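Local structure of microcin B17-processing protein McbC (Escherichia coli str. K-12 substr. MG1655, 6GRH) at residues 124-129 with 200-205; 192-197 with 252-257. The protein acts as the FMN-dependent oxidoreductase of the nitroreductase family needed to turn the inactive microcin B17 precursor into the active peptide. All coordinates share one frame; numbering follows the deposited sequence.

Interaction 1: residues 124-129 with 200-205. With FMN (flavin mononucleotide), chain O; EDO (1,2-ethanediol), chain P.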
# COMPACT_ATOMS: atom_id res chain seq x y z
N GLY D 124 -2.65 -26.34 -3.34
CA GLY D 124 -4.05 -26.76 -3.24
C GLY D 124 -4.64 -27.38 -4.49
O GLY D 124 -5.86 -27.50 -4.59
N ALA D 125 -3.78 -27.79 -5.43
CA ALA D 125 -4.20 -28.26 -6.75
C ALA D 125 -5.15 -27.28 -7.46
O ALA D 125 -6.05 -27.69 -8.20
CB ALA D 125 -4.82 -29.63 -6.63
N LEU D 126 -4.95 -25.99 -7.24
CA LEU D 126 -5.86 -24.97 -7.78
C LEU D 126 -5.50 -24.51 -9.20
O LEU D 126 -6.39 -24.07 -9.95
CB LEU D 126 -5.93 -23.78 -6.83
CG LEU D 126 -6.48 -24.15 -5.45
CD1 LEU D 126 -6.34 -22.96 -4.52
CD2 LEU D 126 -7.93 -24.62 -5.53
N TYR D 127 -4.23 -24.60 -9.57
CA TYR D 127 -3.78 -24.25 -10.94
C TYR D 127 -4.35 -22.92 -11.47
O TYR D 127 -5.09 -22.89 -12.47
CB TYR D 127 -4.07 -25.41 -11.89
CG TYR D 127 -3.24 -26.60 -11.53
CD1 TYR D 127 -1.91 -26.68 -11.95
CD2 TYR D 127 -3.73 -27.60 -10.69
CE1 TYR D 127 -1.10 -27.74 -11.58
CE2 TYR D 127 -2.94 -28.69 -10.33
CZ TYR D 127 -1.62 -28.75 -10.77
OH TYR D 127 -0.80 -29.79 -10.40
N PRO D 128 -3.97 -21.80 -10.83
CA PRO D 128 -4.56 -20.51 -11.20
C PRO D 128 -3.97 -19.83 -12.43
O PRO D 128 -4.40 -18.72 -12.76
CB PRO D 128 -4.26 -19.62 -9.96
CG PRO D 128 -2.97 -20.18 -9.45
CD PRO D 128 -3.13 -21.67 -9.61
N ILE D 129 -2.98 -20.44 -13.08
CA ILE D 129 -2.28 -19.84 -14.18
C ILE D 129 -2.81 -20.45 -15.45
O ILE D 129 -2.88 -21.66 -15.57
CB ILE D 129 -0.75 -20.06 -14.08
CG1 ILE D 129 -0.23 -19.51 -12.78
CG2 ILE D 129 -0.01 -19.48 -15.28
CD1 ILE D 129 -0.55 -18.05 -12.53
N PHE D 200 -8.41 -16.85 -3.57
CA PHE D 200 -9.62 -17.19 -2.82
C PHE D 200 -9.41 -18.15 -1.65
O PHE D 200 -10.09 -18.01 -0.66
CB PHE D 200 -10.77 -17.65 -3.73
CG PHE D 200 -10.69 -19.07 -4.17
CD1 PHE D 200 -9.65 -19.51 -4.98
CD2 PHE D 200 -11.68 -19.96 -3.83
CE1 PHE D 200 -9.61 -20.80 -5.43
CE2 PHE D 200 -11.64 -21.27 -4.27
CZ PHE D 200 -10.59 -21.69 -5.05
N LYS D 201 -8.46 -19.08 -1.76
CA LYS D 201 -8.20 -20.03 -0.69
C LYS D 201 -7.16 -19.56 0.34
O LYS D 201 -7.38 -19.65 1.58
CB LYS D 201 -7.73 -21.38 -1.27
CG LYS D 201 -7.50 -22.46 -0.19
CD LYS D 201 -7.15 -23.83 -0.74
CE LYS D 201 -6.93 -24.84 0.39
NZ LYS D 201 -6.33 -26.07 -0.12
N TYR D 202 -6.00 -19.15 -0.16
CA TYR D 202 -4.83 -18.84 0.66
C TYR D 202 -4.59 -17.35 0.93
O TYR D 202 -3.61 -17.01 1.63
CB TYR D 202 -3.58 -19.40 -0.01
CG TYR D 202 -3.62 -20.89 -0.14
CD1 TYR D 202 -3.63 -21.70 0.99
CD2 TYR D 202 -3.67 -21.50 -1.39
CE1 TYR D 202 -3.68 -23.09 0.89
CE2 TYR D 202 -3.71 -22.90 -1.50
CZ TYR D 202 -3.72 -23.67 -0.36
OH TYR D 202 -3.77 -25.05 -0.45
N ARG D 203 -5.44 -16.48 0.36
CA ARG D 203 -5.28 -15.04 0.49
C ARG D 203 -3.93 -14.58 -0.14
O ARG D 203 -3.57 -15.09 -1.20
CB ARG D 203 -5.49 -14.59 1.95
CG ARG D 203 -6.84 -15.00 2.55
CD ARG D 203 -6.84 -14.81 4.07
NE ARG D 203 -6.58 -13.43 4.44
CZ ARG D 203 -7.45 -12.43 4.38
NH1 ARG D 203 -8.70 -12.62 3.98
NH2 ARG D 203 -7.06 -11.19 4.70
N TYR D 204 -3.22 -13.63 0.48
CA TYR D 204 -2.00 -13.03 -0.12
C TYR D 204 -0.93 -14.02 -0.53
O TYR D 204 -0.31 -13.87 -1.58
CB TYR D 204 -1.37 -12.04 0.84
CG TYR D 204 -2.24 -10.87 1.18
CD1 TYR D 204 -2.37 -9.83 0.29
CD2 TYR D 204 -2.94 -10.82 2.39
CE1 TYR D 204 -3.18 -8.74 0.58
CE2 TYR D 204 -3.77 -9.74 2.68
CZ TYR D 204 -3.87 -8.70 1.75
OH TYR D 204 -4.66 -7.60 1.97
N ARG D 205 -0.70 -15.03 0.30
CA ARG D 205 0.27 -16.07 -0.02
C ARG D 205 -0.06 -16.79 -1.34
O ARG D 205 0.84 -17.27 -2.03
CB ARG D 205 0.37 -17.08 1.12
CG ARG D 205 1.65 -17.88 1.12
CD ARG D 205 1.67 -18.70 2.39
NE ARG D 205 2.90 -19.38 2.76
CZ ARG D 205 3.92 -18.88 3.44
NH1 ARG D 205 3.96 -17.63 3.81
NH2 ARG D 205 4.94 -19.66 3.76
N1 FMN O . 1.10 -29.60 -0.14
C2 FMN O . 0.84 -29.65 1.20
O2 FMN O . 0.44 -30.73 1.66
N3 FMN O . 1.00 -28.58 2.01
C4 FMN O . 1.45 -27.38 1.55
O4 FMN O . 1.60 -26.40 2.31
C4A FMN O . 1.74 -27.25 0.10
N5 FMN O . 2.17 -26.09 -0.45
C5A FMN O . 2.44 -26.00 -1.78
C6 FMN O . 2.90 -24.80 -2.30
C7 FMN O . 3.19 -24.66 -3.66
C7M FMN O . 3.68 -23.34 -4.20
C8 FMN O . 3.02 -25.83 -4.56
C8M FMN O . 3.34 -25.70 -6.03
C9 FMN O . 2.57 -27.05 -4.05
C9A FMN O . 2.27 -27.19 -2.68
N10 FMN O . 1.81 -28.41 -2.12
C10 FMN O . 1.54 -28.46 -0.73
C1' FMN O . 1.61 -29.62 -2.93
C2' FMN O . 0.27 -29.57 -3.62
O2' FMN O . -0.77 -29.74 -2.64
C3' FMN O . 0.22 -30.63 -4.73
O3' FMN O . 1.15 -30.29 -5.77
C4' FMN O . -1.17 -30.79 -5.34
O4' FMN O . -2.08 -31.24 -4.34
C5' FMN O . -1.22 -31.79 -6.49
O5' FMN O . -0.76 -33.06 -6.03
P FMN O . 0.48 -33.79 -6.72
O1P FMN O . 1.67 -32.87 -6.55
O2P FMN O . 0.62 -35.06 -5.91
O3P FMN O . -0.01 -33.98 -8.12
C1 EDO P . -2.89 -28.67 0.42
O1 EDO P . -4.05 -28.44 -0.37
C2 EDO P . -1.92 -27.54 0.16
O2 EDO P . -1.48 -27.56 -1.21
O HOH W 1 -7.52 -27.21 -2.44
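Leu126 spreads its two methyls over 200-205. CD1 sits 3.9 Å from CB of Lys201, close also to the Lys201 CD methylene, to CE2 of Tyr202 and to CE1 of Phe200, while CD2 reaches the far end of the Phe200 ring, 4.0 Å from CZ. The leucine and the phenylalanine come at each other from opposite directions, and the lysine chain crosses the leucine at about a right angle.

Lys201 is drawn out straight, CG anti to the backbone N (chi1 -177°) and every later torsion extended, which carries its amine past Leu126 to Gly124. On the way its CG lies 3.8 Å over the centre of one face of the Tyr202 ring. The two neighbouring side chains run out together, and at their ends Lys201 NZ donates to Tyr202 OH at 2.8 Å. The same amine gives a second bond to a water that in turn donates to Gly124 O, 2.7 Å away, making a bridge from loop to loop.

Gly124, with positive phi, brings its CA to 3.3 Å from Tyr202 OH. Gly124 N lies at the edge of the tyrosine ring, near its plane, and donates to O2 of an ethanediol, N to O2 2.7 Å, probably a solvent molecule from crystallisation.

Gly124 and Ala125 belong to the FMN pocket, and Ala125 CB packs near the ribityl O4'. Arg82 and Ser85 of the second subunit also bind this flavin, the shared-pocket architecture of the dimeric nitroreductase fold.

Interaction 2: residues 192-197 with 252-257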
# COMPACT_ATOMS: atom_id res chain seq x y z
N CYS D 192 -0.81 -16.35 -17.75
CA CYS D 192 -1.67 -15.36 -17.14
C CYS D 192 -2.23 -15.83 -15.80
O CYS D 192 -2.65 -16.97 -15.67
CB CYS D 192 -2.84 -15.04 -18.05
SG CYS D 192 -2.32 -14.36 -19.64
N ILE D 193 -2.26 -14.93 -14.84
CA ILE D 193 -2.82 -15.17 -13.53
C ILE D 193 -4.29 -14.75 -13.50
O ILE D 193 -4.63 -13.64 -13.90
CB ILE D 193 -2.06 -14.42 -12.41
CG1 ILE D 193 -2.60 -14.84 -11.03
CG2 ILE D 193 -2.09 -12.91 -12.57
CD1 ILE D 193 -1.79 -14.25 -9.90
N ILE D 194 -5.16 -15.63 -13.00
CA ILE D 194 -6.53 -15.26 -12.67
C ILE D 194 -6.51 -14.85 -11.20
O ILE D 194 -6.38 -15.71 -10.33
CB ILE D 194 -7.50 -16.43 -12.91
CG1 ILE D 194 -7.45 -16.84 -14.37
CG2 ILE D 194 -8.93 -16.01 -12.50
CD1 ILE D 194 -8.34 -18.01 -14.69
N PHE D 195 -6.68 -13.57 -10.92
CA PHE D 195 -6.42 -13.07 -9.55
C PHE D 195 -7.24 -13.79 -8.50
O PHE D 195 -6.71 -14.25 -7.49
CB PHE D 195 -6.66 -11.57 -9.43
CG PHE D 195 -5.66 -10.74 -10.19
CD1 PHE D 195 -4.36 -10.61 -9.74
CD2 PHE D 195 -6.03 -10.10 -11.36
CE1 PHE D 195 -3.44 -9.83 -10.43
CE2 PHE D 195 -5.11 -9.32 -12.06
CZ PHE D 195 -3.81 -9.19 -11.59
N GLU D 196 -8.54 -13.89 -8.75
CA GLU D 196 -9.42 -14.46 -7.73
C GLU D 196 -9.18 -15.94 -7.51
O GLU D 196 -9.32 -16.39 -6.38
CB GLU D 196 -10.88 -14.14 -8.04
CG GLU D 196 -11.16 -12.65 -7.79
CD GLU D 196 -12.63 -12.28 -7.80
OE1 GLU D 196 -13.44 -12.94 -7.10
OE2 GLU D 196 -12.97 -11.27 -8.46
N LYS D 197 -8.78 -16.69 -8.54
CA LYS D 197 -8.42 -18.09 -8.37
C LYS D 197 -7.12 -18.24 -7.57
O LYS D 197 -6.99 -19.19 -6.81
CB LYS D 197 -8.28 -18.79 -9.71
CG LYS D 197 -8.20 -20.30 -9.56
CD LYS D 197 -9.10 -20.98 -10.55
CE LYS D 197 -8.87 -22.48 -10.56
NZ LYS D 197 -8.12 -22.95 -11.76
N ARG D 252 -9.48 -6.75 -15.20
CA ARG D 252 -10.06 -6.88 -13.85
C ARG D 252 -9.97 -8.30 -13.28
O ARG D 252 -9.97 -8.47 -12.06
CB ARG D 252 -11.51 -6.42 -13.82
CG ARG D 252 -11.69 -4.94 -14.11
CD ARG D 252 -13.15 -4.58 -14.41
NE ARG D 252 -13.66 -5.27 -15.59
CZ ARG D 252 -14.88 -5.11 -16.10
NH1 ARG D 252 -15.75 -4.27 -15.57
NH2 ARG D 252 -15.23 -5.80 -17.18
N THR D 253 -9.87 -9.29 -14.15
CA THR D 253 -9.87 -10.69 -13.75
C THR D 253 -8.53 -11.36 -13.93
O THR D 253 -8.14 -12.18 -13.09
CB THR D 253 -10.93 -11.44 -14.57
OG1 THR D 253 -12.21 -10.97 -14.17
CG2 THR D 253 -10.90 -12.94 -14.36
N VAL D 254 -7.85 -11.04 -15.04
CA VAL D 254 -6.69 -11.80 -15.51
C VAL D 254 -5.60 -10.87 -16.07
O VAL D 254 -5.90 -9.83 -16.69
CB VAL D 254 -7.13 -12.93 -16.50
CG1 VAL D 254 -7.90 -12.39 -17.69
CG2 VAL D 254 -5.96 -13.76 -16.98
N ALA D 255 -4.34 -11.18 -15.77
CA ALA D 255 -3.20 -10.35 -16.16
C ALA D 255 -2.08 -11.26 -16.69
O ALA D 255 -1.84 -12.30 -16.14
CB ALA D 255 -2.71 -9.47 -14.99
N PRO D 256 -1.41 -10.86 -17.81
CA PRO D 256 -0.24 -11.60 -18.30
C PRO D 256 0.99 -11.42 -17.39
O PRO D 256 1.38 -10.30 -17.10
CB PRO D 256 -0.00 -10.97 -19.68
CG PRO D 256 -0.51 -9.58 -19.55
CD PRO D 256 -1.69 -9.66 -18.63
N LEU D 257 1.55 -12.52 -16.91
CA LEU D 257 2.72 -12.46 -16.03
C LEU D 257 4.05 -12.48 -16.77
O LEU D 257 5.01 -11.85 -16.34
CB LEU D 257 2.70 -13.62 -15.01
CG LEU D 257 1.61 -13.57 -13.95
CD1 LEU D 257 1.68 -14.77 -13.04
CD2 LEU D 257 1.69 -12.29 -13.15
O HOH W 2 -9.87 -12.82 -10.93
O HOH W 3 -10.97 -10.36 -10.14
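Ile193 holds CG1 anti to its backbone N (chi1 -174°), which sets CG2 between the N and the carbonyl carbon and brings it to 3.9 Å from CD2 of Leu257. Phe195 has CG beside its own N (chi1 -68°), and this brings the end of the ring across to 252-257, its CZ 3.6 Å from Ala255 CB. The Ile193 CG2 methyl also stands over one face of that ring, offset toward the rim, so Ile193, Phe195, Ala255 and Leu257 form one apolar cluster. Helices 17-27 and 204-227 pack against it, His27 of the former meeting the Phe195 ring edge-to-face.

The other side of the sheet carries Cys192, Ile194, Val254 and Pro256. Val254 points CG2 at Cys192 CB, 3.5 Å away, while the cysteine sulfur lies over the proline, SG 3.7 Å from Pro256 CA. Ile194 runs side by side with Thr253, their CG2 methyls adjacent; Thr253 OG1 is hydrogen-bonded to the backbone N of Lys21 of the McbD chain.

Ile193 and Ala255 form the hydrogen-bonded pair, between the non-hydrogen-bonded pairs Cys192/Pro256 and Ile194/Val254: Ile193 N donates to Ala255 O at 3.0 Å and Ala255 N to Ile193 O at 3.1 Å. Ile194 occupies the N-cap position, and one more backbone bond follows beyond the last bridge: Phe195 N, at the start of the helix, donates to Thr253 O at 3.0 Å. One water takes the Glu196 N-H and donates to that same Thr253 oxygen; another donates to both Glu196 OE2 and Arg252 O, joining the helix start to the incoming chain.

Strands 187-194 and 254-263 are thus neighbours inside the antiparallel sheet of the nitroreductase fold, meeting where the first gives way to helix 195-199.

Interaction 2 joins adjacent strands in the sheet, whereas interaction 1 packs two loops near the FMN pocket, farther from the centre of the chain. Both are largely buried, but their chemistry differs: backbone ladder bonds and close-packed apolar groups hold 192-197 to 252-257, while 124-129 and 200-205 meet through a leucine set among aromatic and lysine side chains and through a water-mediated bond. They also touch each other. Lys197 NZ binds the carbonyl oxygens of Leu126 and Tyr127, and Pro128 is bonded through its backbone to Ile194, as the chain from the flavin loop enters strand 129-135 beside strand 187-194. The second subunit packs against both contacts; McbD adjoins interaction 2.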